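Local coordinates for protein carbonic anhydrase (PDB 7COI) that probably catalyses the reversible hydration of carbon dioxide to hydrogencarbonate and a proton, using one zinc ion per subunit, at residues A[113-118]-A[155-160]; A[124-129]-A[135-140]; A[183-188]-A[221-226]; A[234-239]-A[250-255]. All blocks are in the same frame, centred on the assembly; numbering follows the deposited sequence. Where two conformers were deposited one is given.

Four contacts illustrate how helices pack on the sheet, and on one another, in a zinc metalloenzyme. Contacts 1 and 2 share neighbouring strands: the backbone of W116 pairs with that of F138, the W116 N to F138 O distance being 2.8 Å, a probable hydrogen bond, while the indole packs on E126. Contact 4 adjoins contact 1 through I158 CD1 and L235 CD1, 3.7 Å apart, so the two are continuous through these side chains. Contact 3 stands off, its centre about 24 Å from that of contact 1, but it shares helix 216-236 with contact 4. Zinc, held by C119, H175 and C178, lies about 11 Å from the side chains of I117 in contact 1 and A184 in contact 3.

Contact 1. Residues A[113-118]-A[155-160]; sequences EILWIG and GAVIEF
The helix-on-sheet packing of an alpha/beta core is represented here by L115 and I117 of strand 114-119, which meet V157 and I158 of helix 152-164. The axes of the short segments 114-118 and 155-160 run nearly antiparallel, at 165°, and approach to 9.9 Å. No hydrogen bond joins the two segments; methyl and methylene groups do all the work. L115 divides its two branches between successive helix residues. L115 CD1 lies 3.6 Å from V157 CG1, the tightest touch, whereas L115 CD2 reaches I158 CG1 at 4.1 Å. The leucine thus forks onto two neighbouring residues, and its side chain crosses that of I158 at about a right angle. Two residues further along the same face of the strand, I117 extends its CD1 to within 4.1 Å of I158 CD1. With CG1 of I117 anti to the carbonyl carbon (chi1 -57°) and the chain then extended, this methyl is carried out toward the helix. W116, in between, points away from the helix and packs against I129. Beyond these residues, F138 touches both L115 and V157, and K238 touches I158. C119, one residue past the segment, binds zinc, so the packed strand leads directly into the metal site. Helix 152-164 links the parallel strands 137-142 and 169-175 and passes over the intervening strand 114-119, as in a beta-alpha-beta crossover.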
loop_
_atom_site.group_PDB
_atom_site.type_symbol
_atom_site.label_atom_id
_atom_site.label_comp_id
_atom_site.label_asym_id
_atom_site.label_seq_id
_atom_site.Cartn_x
_atom_site.Cartn_y
_atom_site.Cartn_z
ATOM N N GLU A 113 18.790 20.475 3.776
ATOM C CA GLU A 113 17.728 21.508 3.702
ATOM C C GLU A 113 16.738 21.179 2.583
ATOM O O GLU A 113 15.748 21.938 2.422
ATOM C CB GLU A 113 18.395 22.861 3.453
ATOM C CG GLU A 113 19.385 23.230 4.522
ATOM C CD GLU A 113 19.732 24.720 4.610
ATOM O OE1 GLU A 113 19.008 25.584 4.011
ATOM O OE2 GLU A 113 20.711 25.017 5.299
ATOM N N ILE A 114 17.030 20.128 1.792
ATOM C CA ILE A 114 16.258 19.773 0.578
ATOM C C ILE A 114 15.784 18.317 0.704
ATOM O O ILE A 114 16.633 17.432 1.000
ATOM C CB ILE A 114 17.067 19.978 -0.713
ATOM C CG1 ILE A 114 17.523 21.451 -0.859
ATOM C CG2 ILE A 114 16.246 19.522 -1.919
ATOM C CD1 ILE A 114 18.484 21.702 -1.971
ATOM N N LEU A 115 14.487 18.111 0.487
ATOM C CA LEU A 115 13.901 16.794 0.143
ATOM C C LEU A 115 13.701 16.782 -1.360
ATOM O O LEU A 115 12.992 17.663 -1.886
ATOM C CB LEU A 115 12.576 16.542 0.890
ATOM C CG LEU A 115 11.723 15.383 0.321
ATOM C CD1 LEU A 115 12.481 14.058 0.413
ATOM C CD2 LEU A 115 10.404 15.271 1.054
ATOM N N TRP A 116 14.271 15.784 -2.034
ATOM C CA TRP A 116 14.114 15.567 -3.484
ATOM C C TRP A 116 13.229 14.345 -3.691
ATOM O O TRP A 116 13.544 13.297 -3.138
ATOM C CB TRP A 116 15.484 15.330 -4.092
ATOM C CG TRP A 116 15.525 15.008 -5.546
ATOM C CD1 TRP A 116 15.370 13.780 -6.129
ATOM C CD2 TRP A 116 15.801 15.921 -6.608
ATOM N NE1 TRP A 116 15.566 13.869 -7.475
ATOM C CE2 TRP A 116 15.842 15.174 -7.803
ATOM C CE3 TRP A 116 16.078 17.292 -6.657
ATOM C CZ2 TRP A 116 16.120 15.743 -9.026
ATOM C CZ3 TRP A 116 16.335 17.856 -7.883
ATOM C CH2 TRP A 116 16.365 17.092 -9.044
ATOM N N ILE A 117 12.147 14.508 -4.435
ATOM C CA ILE A 117 11.307 13.387 -4.917
ATOM C C ILE A 117 11.474 13.377 -6.431
ATOM O O ILE A 117 11.062 14.354 -7.108
ATOM C CB ILE A 117 9.844 13.501 -4.470
ATOM C CG1 ILE A 117 9.723 13.591 -2.949
ATOM C CG2 ILE A 117 9.076 12.323 -5.057
ATOM C CD1 ILE A 117 8.380 14.010 -2.418
ATOM N N GLY A 118 12.145 12.358 -6.940
ATOM C CA GLY A 118 12.352 12.228 -8.381
ATOM C C GLY A 118 12.166 10.809 -8.891
ATOM O O GLY A 118 11.711 9.908 -8.154
ATOM N N GLY A 155 4.982 8.699 1.799
ATOM C CA GLY A 155 4.390 9.282 3.028
ATOM C C GLY A 155 5.412 9.308 4.161
ATOM O O GLY A 155 5.549 10.346 4.850
ATOM N N ALA A 156 6.112 8.196 4.373
ATOM C CA ALA A 156 7.117 8.089 5.451
ATOM C C ALA A 156 8.319 8.999 5.163
ATOM O O ALA A 156 8.814 9.669 6.104
ATOM C CB ALA A 156 7.485 6.648 5.641
ATOM N N VAL A 157 8.768 9.075 3.912
ATOM C CA VAL A 157 9.882 9.975 3.540
ATOM C C VAL A 157 9.477 11.421 3.868
ATOM O O VAL A 157 10.308 12.167 4.446
ATOM C CB VAL A 157 10.257 9.811 2.065
ATOM C CG1 VAL A 157 11.098 10.993 1.582
ATOM C CG2 VAL A 157 10.944 8.467 1.833
ATOM N N ILE A 158 8.275 11.819 3.455
ATOM C CA ILE A 158 7.826 13.236 3.608
ATOM C C ILE A 158 7.715 13.546 5.105
ATOM O O ILE A 158 8.212 14.609 5.515
ATOM C CB ILE A 158 6.518 13.460 2.843
ATOM C CG1 ILE A 158 6.795 13.376 1.342
ATOM C CG2 ILE A 158 5.847 14.757 3.292
ATOM C CD1 ILE A 158 5.613 13.167 0.466
ATOM N N GLU A 159 7.158 12.636 5.895
ATOM C CA GLU A 159 7.026 12.817 7.359
ATOM C C GLU A 159 8.419 13.010 7.965
ATOM O O GLU A 159 8.610 13.976 8.763
ATOM C CB GLU A 159 6.284 11.639 7.963
ATOM C CG GLU A 159 6.193 11.657 9.480
ATOM C CD GLU A 159 5.306 12.736 10.105
ATOM O OE1 GLU A 159 4.443 13.285 9.422
ATOM O OE2 GLU A 159 5.492 12.989 11.279
ATOM N N PHE A 160 9.370 12.139 7.613
ATOM C CA PHE A 160 10.725 12.181 8.211
ATOM C C PHE A 160 11.425 13.486 7.801
ATOM O O PHE A 160 11.953 14.194 8.681
ATOM C CB PHE A 160 11.531 10.956 7.820
ATOM C CG PHE A 160 12.752 10.765 8.675
ATOM C CD1 PHE A 160 13.924 11.443 8.402
ATOM C CD2 PHE A 160 12.732 9.855 9.715
ATOM C CE1 PHE A 160 15.043 11.272 9.199
ATOM C CE2 PHE A 160 13.859 9.677 10.516
ATOM C CZ PHE A 160 15.009 10.375 10.245
#

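Contact 2. Residues A[124-129]-A[135-140]; sequences CPETTI and GDVFTH
E126 and T127, on the short helix 126-129, face V137 and T139 on strand 137-142, within a beta-alpha-beta unit that begins with strand 114-119. Van der Waals contact comes first. E126 CG rests 3.7 Å from V137 CG1, and the E126 carboxylate then meets T139 coming from the opposite direction: E126 OE1 approaches T139 CG2 at 3.4 Å. The glutamate chain does not run straight out; with chi1 at 72° and a second bend at chi2, it curls so that its carboxylate comes back beside T127.

Between the two segments no direct hydrogen bond forms; the side-chain ones are local. T127 OG1 donates at 2.7 Å to E126 OE2, which accepts with its anti lone pair, and so pins the curled carboxylate. T139 OG1 turns instead to its own strand, donating to V137 O at 3.0 Å from well above the carbonyl plane (63° out of it).

Water supplies the polar link across the gap. One molecule donates to T127 OG1 at 2.9 Å and accepts from V137 N at 3.0 Å, bridging the helix hydroxyl and the strand backbone. A second water is 2.7 Å from V137 O and only weakly linked to T127 OG1.

Around this site the subunit interface closes in: P125 packs on T127 of the second subunit, and S120 of that subunit bonds to T139 O. Long, weak ion pairs reach E126 from R141 of its own chain and R141 of the second subunit. The buried carboxylate therefore has a hydroxyl donor and two distant guanidinium groups around it, which would probably favour its negative charge.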
loop_
_atom_site.group_PDB
_atom_site.type_symbol
_atom_site.label_atom_id
_atom_site.label_comp_id
_atom_site.label_asym_id
_atom_site.label_seq_id
_atom_site.Cartn_x
_atom_site.Cartn_y
_atom_site.Cartn_z
ATOM N N CYS A 124 18.993 10.481 -13.615
ATOM C CA CYS A 124 18.574 11.589 -12.714
ATOM C C CYS A 124 19.114 11.393 -11.297
ATOM O O CYS A 124 18.362 11.472 -10.338
ATOM C CB CYS A 124 17.058 11.709 -12.690
ATOM S SG CYS A 124 16.270 11.628 -14.315
ATOM N N PRO A 125 20.444 11.183 -11.078
ATOM C CA PRO A 125 21.009 11.169 -9.711
ATOM C C PRO A 125 21.082 12.584 -9.118
ATOM O O PRO A 125 21.911 13.419 -9.581
ATOM C CB PRO A 125 22.417 10.589 -9.879
ATOM C CG PRO A 125 22.775 10.963 -11.310
ATOM C CD PRO A 125 21.470 10.918 -12.082
ATOM N N GLU A 126 20.244 12.852 -8.120
ATOM C CA GLU A 126 19.974 14.244 -7.648
ATOM C C GLU A 126 21.279 14.917 -7.220
ATOM O O GLU A 126 21.507 16.097 -7.599
ATOM C CB GLU A 126 18.901 14.261 -6.555
ATOM C CG GLU A 126 19.333 13.706 -5.207
ATOM C CD GLU A 126 19.882 12.297 -5.248
ATOM O OE1 GLU A 126 19.221 11.458 -5.937
ATOM O OE2 GLU A 126 20.981 12.073 -4.662
ATOM N N THR A 127 22.097 14.264 -6.417
ATOM C CA THR A 127 23.276 14.914 -5.764
ATOM C C THR A 127 24.270 15.285 -6.852
ATOM O O THR A 127 24.857 16.383 -6.772
ATOM C CB THR A 127 23.817 14.032 -4.631
ATOM O OG1 THR A 127 22.751 13.900 -3.685
ATOM C CG2 THR A 127 25.033 14.622 -3.953
ATOM N N THR A 128 24.449 14.417 -7.853
ATOM C CA THR A 128 25.354 14.692 -8.981
ATOM C C THR A 128 24.810 15.869 -9.813
ATOM O O THR A 128 25.600 16.835 -10.100
ATOM C CB THR A 128 25.496 13.446 -9.854
ATOM O OG1 THR A 128 26.071 12.382 -9.096
ATOM C CG2 THR A 128 26.325 13.724 -11.077
ATOM N N ILE A 129 23.556 15.818 -10.241
ATOM C CA ILE A 129 23.061 16.825 -11.239
ATOM C C ILE A 129 22.917 18.188 -10.552
ATOM O O ILE A 129 22.881 19.209 -11.281
ATOM C CB ILE A 129 21.781 16.369 -11.964
ATOM C CG1 ILE A 129 20.569 16.378 -11.041
ATOM C CG2 ILE A 129 22.004 15.013 -12.627
ATOM C CD1 ILE A 129 19.294 15.862 -11.705
ATOM N N GLY A 135 24.956 14.598 2.257
ATOM C CA GLY A 135 24.435 15.381 3.382
ATOM C C GLY A 135 23.554 16.535 2.937
ATOM O O GLY A 135 22.911 17.147 3.782
ATOM N N ASP A 136 23.498 16.826 1.653
ATOM C CA ASP A 136 22.769 17.998 1.128
ATOM C C ASP A 136 21.318 17.659 0.786
ATOM O O ASP A 136 20.444 18.565 0.923
ATOM C CB ASP A 136 23.517 18.611 -0.044
ATOM C CG ASP A 136 24.832 19.278 0.329
ATOM O OD1 ASP A 136 25.053 19.532 1.541
ATOM O OD2 ASP A 136 25.646 19.495 -0.589
ATOM N N VAL A 137 21.039 16.452 0.281
ATOM C CA VAL A 137 19.713 16.150 -0.319
ATOM C C VAL A 137 19.158 14.825 0.238
ATOM O O VAL A 137 19.643 13.738 -0.151
ATOM C CB VAL A 137 19.768 16.111 -1.853
ATOM C CG1 VAL A 137 18.368 16.026 -2.442
ATOM C CG2 VAL A 137 20.506 17.323 -2.429
ATOM N N PHE A 138 18.103 14.932 1.021
ATOM C CA PHE A 138 17.300 13.769 1.479
ATOM C C PHE A 138 16.458 13.318 0.294
ATOM O O PHE A 138 15.829 14.175 -0.353
ATOM C CB PHE A 138 16.492 14.153 2.716
ATOM C CG PHE A 138 15.933 12.981 3.465
ATOM C CD1 PHE A 138 16.753 12.229 4.291
ATOM C CD2 PHE A 138 14.589 12.676 3.426
ATOM C CE1 PHE A 138 16.248 11.175 5.029
ATOM C CE2 PHE A 138 14.072 11.632 4.177
ATOM C CZ PHE A 138 14.907 10.873 4.969
ATOM N N THR A 139 16.506 12.038 -0.068
ATOM C CA THR A 139 16.064 11.607 -1.416
ATOM C C THR A 139 15.051 10.455 -1.402
ATOM O O THR A 139 15.292 9.434 -0.753
ATOM C CB THR A 139 17.261 11.211 -2.273
ATOM O OG1 THR A 139 18.166 12.323 -2.357
ATOM C CG2 THR A 139 16.842 10.789 -3.656
ATOM N N HIS A 140 13.976 10.623 -2.162
ATOM C CA HIS A 140 13.044 9.554 -2.572
ATOM C C HIS A 140 12.996 9.497 -4.091
ATOM O O HIS A 140 12.703 10.519 -4.751
ATOM C CB HIS A 140 11.657 9.809 -1.983
ATOM C CG HIS A 140 10.690 8.685 -2.142
ATOM N ND1 HIS A 140 10.982 7.382 -1.740
ATOM C CD2 HIS A 140 9.420 8.670 -2.624
ATOM C CE1 HIS A 140 9.921 6.622 -1.963
ATOM N NE2 HIS A 140 8.959 7.376 -2.522
HETATM O O HOH W 1 21.678 12.107 -1.008
HETATM O O HOH W 2 23.160 14.846 -1.018
#

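Contact 3. Residues A[183-188]-A[221-226]; sequences AALGNK and VRLAEL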
loop_
_atom_site.group_PDB
_atom_site.type_symbol
_atom_site.label_atom_id
_atom_site.label_comp_id
_atom_site.label_asym_id
_atom_site.label_seq_id
_atom_site.Cartn_x
_atom_site.Cartn_y
_atom_site.Cartn_z
ATOM N N ALA A 183 4.795 4.855 -20.528
ATOM C CA ALA A 183 3.972 3.649 -20.281
ATOM C C ALA A 183 2.507 4.064 -20.088
ATOM O O ALA A 183 1.595 3.389 -20.635
ATOM C CB ALA A 183 4.505 2.902 -19.091
ATOM N N ALA A 184 2.253 5.144 -19.331
ATOM C CA ALA A 184 0.885 5.606 -19.038
ATOM C C ALA A 184 0.176 6.077 -20.322
ATOM O O ALA A 184 -1.055 6.053 -20.356
ATOM C CB ALA A 184 0.895 6.684 -17.984
ATOM N N LEU A 185 0.923 6.550 -21.322
ATOM C CA LEU A 185 0.338 7.025 -22.611
ATOM C C LEU A 185 0.131 5.849 -23.584
ATOM O O LEU A 185 -0.503 6.067 -24.652
ATOM C CB LEU A 185 1.279 8.078 -23.210
ATOM C CG LEU A 185 1.237 9.438 -22.518
ATOM C CD1 LEU A 185 2.488 10.259 -22.854
ATOM C CD2 LEU A 185 -0.037 10.192 -22.883
ATOM N N GLY A 186 0.669 4.675 -23.278
ATOM C CA GLY A 186 0.438 3.410 -24.026
ATOM C C GLY A 186 -0.745 2.627 -23.465
ATOM O O GLY A 186 -1.346 3.066 -22.484
ATOM N N ASN A 187 -1.097 1.506 -24.059
ATOM C CA ASN A 187 -2.238 0.688 -23.582
ATOM C C ASN A 187 -1.805 -0.772 -23.571
ATOM O O ASN A 187 -2.643 -1.653 -23.786
ATOM C CB ASN A 187 -3.522 1.004 -24.353
ATOM C CG ASN A 187 -4.028 2.400 -24.077
ATOM O OD1 ASN A 187 -4.910 2.611 -23.231
ATOM N ND2 ASN A 187 -3.440 3.370 -24.751
ATOM N N LYS A 188 -0.542 -1.001 -23.217
ATOM C CA LYS A 188 0.007 -2.337 -22.921
ATOM C C LYS A 188 -0.145 -2.567 -21.411
ATOM O O LYS A 188 0.171 -1.631 -20.636
ATOM C CB LYS A 188 1.459 -2.390 -23.390
ATOM C CG LYS A 188 2.103 -3.763 -23.324
ATOM C CD LYS A 188 3.429 -3.835 -24.088
ATOM C CE LYS A 188 4.377 -4.906 -23.582
ATOM N NZ LYS A 188 5.672 -4.311 -23.169
ATOM N N VAL A 221 6.477 14.891 -22.462
ATOM C CA VAL A 221 6.905 16.072 -21.669
ATOM C C VAL A 221 5.688 16.674 -20.982
ATOM O O VAL A 221 5.824 16.998 -19.805
ATOM C CB VAL A 221 7.638 17.105 -22.547
ATOM C CG1 VAL A 221 7.806 18.449 -21.850
ATOM C CG2 VAL A 221 8.984 16.547 -22.980
ATOM N N ARG A 222 4.570 16.869 -21.676
ATOM C CA ARG A 222 3.388 17.571 -21.119
ATOM C C ARG A 222 2.868 16.752 -19.948
ATOM O O ARG A 222 2.605 17.322 -18.893
ATOM C CB ARG A 222 2.277 17.759 -22.155
ATOM C CG ARG A 222 1.061 18.521 -21.638
ATOM C CD ARG A 222 1.342 19.898 -21.085
ATOM N NE ARG A 222 1.888 20.711 -22.174
ATOM C CZ ARG A 222 1.191 21.263 -23.183
ATOM N NH1 ARG A 222 -0.125 21.146 -23.267
ATOM N NH2 ARG A 222 1.832 21.942 -24.116
ATOM N N LEU A 223 2.736 15.452 -20.131
ATOM C CA LEU A 223 2.203 14.585 -19.047
ATOM C C LEU A 223 3.206 14.567 -17.887
ATOM O O LEU A 223 2.755 14.536 -16.730
ATOM C CB LEU A 223 1.919 13.186 -19.594
ATOM C CG LEU A 223 1.276 12.239 -18.585
ATOM C CD1 LEU A 223 0.047 12.840 -17.934
ATOM C CD2 LEU A 223 0.921 10.927 -19.238
ATOM N N ALA A 224 4.510 14.588 -18.148
ATOM C CA ALA A 224 5.549 14.670 -17.092
ATOM C C ALA A 224 5.348 15.949 -16.284
ATOM O O ALA A 224 5.440 15.918 -15.087
ATOM C CB ALA A 224 6.932 14.588 -17.701
ATOM N N GLU A 225 5.077 17.082 -16.947
ATOM C CA GLU A 225 4.815 18.379 -16.259
ATOM C C GLU A 225 3.520 18.297 -15.453
ATOM O O GLU A 225 3.513 18.786 -14.322
ATOM C CB GLU A 225 4.684 19.531 -17.261
ATOM C CG GLU A 225 5.956 19.758 -18.039
ATOM C CD GLU A 225 5.855 20.783 -19.154
ATOM O OE1 GLU A 225 4.734 21.020 -19.633
ATOM O OE2 GLU A 225 6.907 21.299 -19.565
ATOM N N LEU A 226 2.448 17.770 -16.050
ATOM C CA LEU A 226 1.139 17.648 -15.364
ATOM C C LEU A 226 1.313 16.751 -14.132
ATOM O O LEU A 226 0.744 17.064 -13.084
ATOM C CB LEU A 226 0.096 17.089 -16.331
ATOM C CG LEU A 226 -0.370 18.052 -17.428
ATOM C CD1 LEU A 226 -1.174 17.260 -18.414
ATOM C CD2 LEU A 226 -1.154 19.216 -16.841
#
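L223 drives one methyl, CD2, into the forked end of L185, and this pair of leucines carries most of the contact between helix 216-236 and the last turn of helix 179-185. The two side chains reach toward each other tip to tip. CD2 of L223 stands 3.6 Å from L185 CG and 3.8 Å from L185 CD2, with L185 CD1 slightly farther at 4.0 Å, so a single methyl is cradled by the whole isopropyl group. CG of L223 lies anti to the backbone N (chi1 -176°), and from there the side chain reaches across to L185. L185 for its part has CG anti to the carbonyl carbon and beside its own backbone N (chi1 -75°). The same L223 methyl, CD2, also passes A184 CB, more loosely, at 4.4 Å. No polar bond joins the two segments, so the contact rests entirely on these aliphatic groups.

Near this end of helix 179-185 the backbone turns back on itself, G186 N bonding to A183 O at 3.1 Å. Two arginines of helix 193-206 bond to main-chain oxygens here, R204 to A184 O and R201 to G186 O.

The same helix 193-206 completes the cluster, with L200 against A184 and L203 against L223, while R216 and V220 of helix 216-236 touch L185. Three helices thus converge at this point, and helix 179-185 arrives there directly after the zinc ligand C178, whose side chain is about 9 Å from that of L223.

Contact 4. Residues A[234-239]-A[250-255]; sequences ALTQKS and LQVHGL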
loop_
_atom_site.group_PDB
_atom_site.type_symbol
_atom_site.label_atom_id
_atom_site.label_comp_id
_atom_site.label_asym_id
_atom_site.label_seq_id
_atom_site.Cartn_x
_atom_site.Cartn_y
_atom_site.Cartn_z
ATOM N N ALA A 234 -0.728 16.917 -4.342
ATOM C CA ALA A 234 -0.806 15.761 -3.424
ATOM C C ALA A 234 0.094 16.004 -2.219
ATOM O O ALA A 234 -0.285 15.656 -1.097
ATOM C CB ALA A 234 -0.430 14.503 -4.157
ATOM N N LEU A 235 1.285 16.567 -2.443
ATOM C CA LEU A 235 2.283 16.826 -1.383
ATOM C C LEU A 235 1.673 17.796 -0.372
ATOM O O LEU A 235 1.849 17.566 0.826
ATOM C CB LEU A 235 3.536 17.405 -2.058
ATOM C CG LEU A 235 4.621 17.914 -1.143
ATOM C CD1 LEU A 235 5.247 16.755 -0.365
ATOM C CD2 LEU A 235 5.683 18.622 -1.987
ATOM N N THR A 236 0.962 18.833 -0.836
ATOM C CA THR A 236 0.369 19.853 0.056
ATOM C C THR A 236 -0.938 19.376 0.698
ATOM O O THR A 236 -1.351 20.031 1.658
ATOM C CB THR A 236 0.203 21.192 -0.674
ATOM O OG1 THR A 236 -0.635 21.036 -1.812
ATOM C CG2 THR A 236 1.526 21.766 -1.123
ATOM N N GLN A 237 -1.534 18.272 0.244
ATOM C CA GLN A 237 -2.727 17.633 0.874
ATOM C C GLN A 237 -2.276 16.712 2.002
ATOM O O GLN A 237 -2.740 15.566 2.084
ATOM C CB GLN A 237 -3.569 16.913 -0.166
ATOM C CG GLN A 237 -4.228 17.887 -1.132
ATOM C CD GLN A 237 -5.020 17.212 -2.227
ATOM O OE1 GLN A 237 -4.644 16.159 -2.724
ATOM N NE2 GLN A 237 -6.120 17.833 -2.634
ATOM N N LYS A 238 -1.322 17.187 2.781
ATOM C CA LYS A 238 -0.736 16.469 3.923
ATOM C C LYS A 238 -0.577 17.501 5.023
ATOM O O LYS A 238 0.095 18.529 4.776
ATOM C CB LYS A 238 0.610 15.864 3.558
ATOM C CG LYS A 238 0.537 14.803 2.473
ATOM C CD LYS A 238 1.885 14.152 2.200
ATOM C CE LYS A 238 1.837 13.280 0.953
ATOM N NZ LYS A 238 0.849 12.188 1.106
ATOM N N SER A 239 -1.131 17.223 6.187
ATOM C CA SER A 239 -1.079 18.181 7.319
ATOM C C SER A 239 0.378 18.528 7.647
ATOM O O SER A 239 0.666 19.731 7.918
ATOM C CB SER A 239 -1.803 17.660 8.521
ATOM O OG SER A 239 -1.968 18.725 9.452
ATOM N N LEU A 250 8.223 26.647 4.676
ATOM C CA LEU A 250 8.635 25.513 3.797
ATOM C C LEU A 250 8.163 25.833 2.394
ATOM O O LEU A 250 6.969 26.266 2.193
ATOM C CB LEU A 250 8.011 24.206 4.293
ATOM C CG LEU A 250 8.155 23.002 3.355
ATOM C CD1 LEU A 250 9.573 22.546 3.377
ATOM C CD2 LEU A 250 7.271 21.848 3.781
ATOM N N GLN A 251 9.027 25.613 1.409
ATOM C CA GLN A 251 8.668 25.880 0.013
ATOM C C GLN A 251 8.587 24.550 -0.718
ATOM O O GLN A 251 9.377 23.650 -0.366
ATOM C CB GLN A 251 9.699 26.781 -0.631
ATOM C CG GLN A 251 9.687 28.184 -0.036
ATOM C CD GLN A 251 10.820 29.004 -0.592
ATOM O OE1 GLN A 251 11.235 28.839 -1.735
ATOM N NE2 GLN A 251 11.364 29.869 0.242
ATOM N N VAL A 252 7.703 24.488 -1.707
ATOM C CA VAL A 252 7.627 23.322 -2.624
ATOM C C VAL A 252 7.919 23.796 -4.034
ATOM O O VAL A 252 7.581 24.932 -4.368
ATOM C CB VAL A 252 6.285 22.581 -2.475
ATOM C CG1 VAL A 252 6.070 22.175 -1.038
ATOM C CG2 VAL A 252 5.099 23.392 -3.005
ATOM N N HIS A 253 8.587 22.966 -4.822
ATOM C CA HIS A 253 9.080 23.358 -6.167
ATOM C C HIS A 253 8.874 22.205 -7.129
ATOM O O HIS A 253 9.197 21.071 -6.726
ATOM C CB HIS A 253 10.580 23.705 -6.116
ATOM C CG HIS A 253 10.965 24.599 -4.992
ATOM N ND1 HIS A 253 10.884 25.963 -5.122
ATOM C CD2 HIS A 253 11.430 24.346 -3.749
ATOM C CE1 HIS A 253 11.269 26.515 -3.989
ATOM N NE2 HIS A 253 11.652 25.546 -3.142
ATOM N N GLY A 254 8.424 22.516 -8.334
ATOM C CA GLY A 254 8.337 21.559 -9.439
ATOM C C GLY A 254 9.423 21.835 -10.437
ATOM O O GLY A 254 9.573 23.022 -10.851
ATOM N N LEU A 255 10.171 20.788 -10.819
ATOM C CA LEU A 255 11.249 20.885 -11.821
ATOM C C LEU A 255 11.002 19.852 -12.897
ATOM O O LEU A 255 10.381 18.798 -12.603
ATOM C CB LEU A 255 12.626 20.634 -11.210
ATOM C CG LEU A 255 13.048 21.540 -10.067
ATOM C CD1 LEU A 255 14.426 21.152 -9.565
ATOM C CD2 LEU A 255 13.067 23.003 -10.505
#
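L235 and V252 meet where the C-terminal end of helix 216-236 lies over strand 251-257, a helix-against-sheet junction of the alpha/beta fold. L235 CD2 comes to 3.7 Å from V252 CG1 and 4.0 Å from V252 CB, the two side chains sliding past each other in opposite directions. An extended first torsion on L235 (chi1 172°) projects the leucine from the helix to the strand. V252 offers its second branch to the next helix residue, V252 CG2 lying 4.4 Å from T236 CG2. The valine is therefore touched by two consecutive helix residues, one on each methyl.

A second shell surrounds this pair. L235 is flanked by I158 of helix 152-164, V170 of strand 169-175 and V241 of helix 239-248; M245 of that last helix packs on T236. Backbone hydrogen bonds join V170 to both Q251 and H253, and H253, pointing away from the helix, stacks on F81 of the second subunit. The hydroxyl of T236 has its strongest partner in R279, whose NH1 donates to T236 OG1; with chi1 at 59°, that OG1 also lies where its single proton can be shared between L232 O and K233 O.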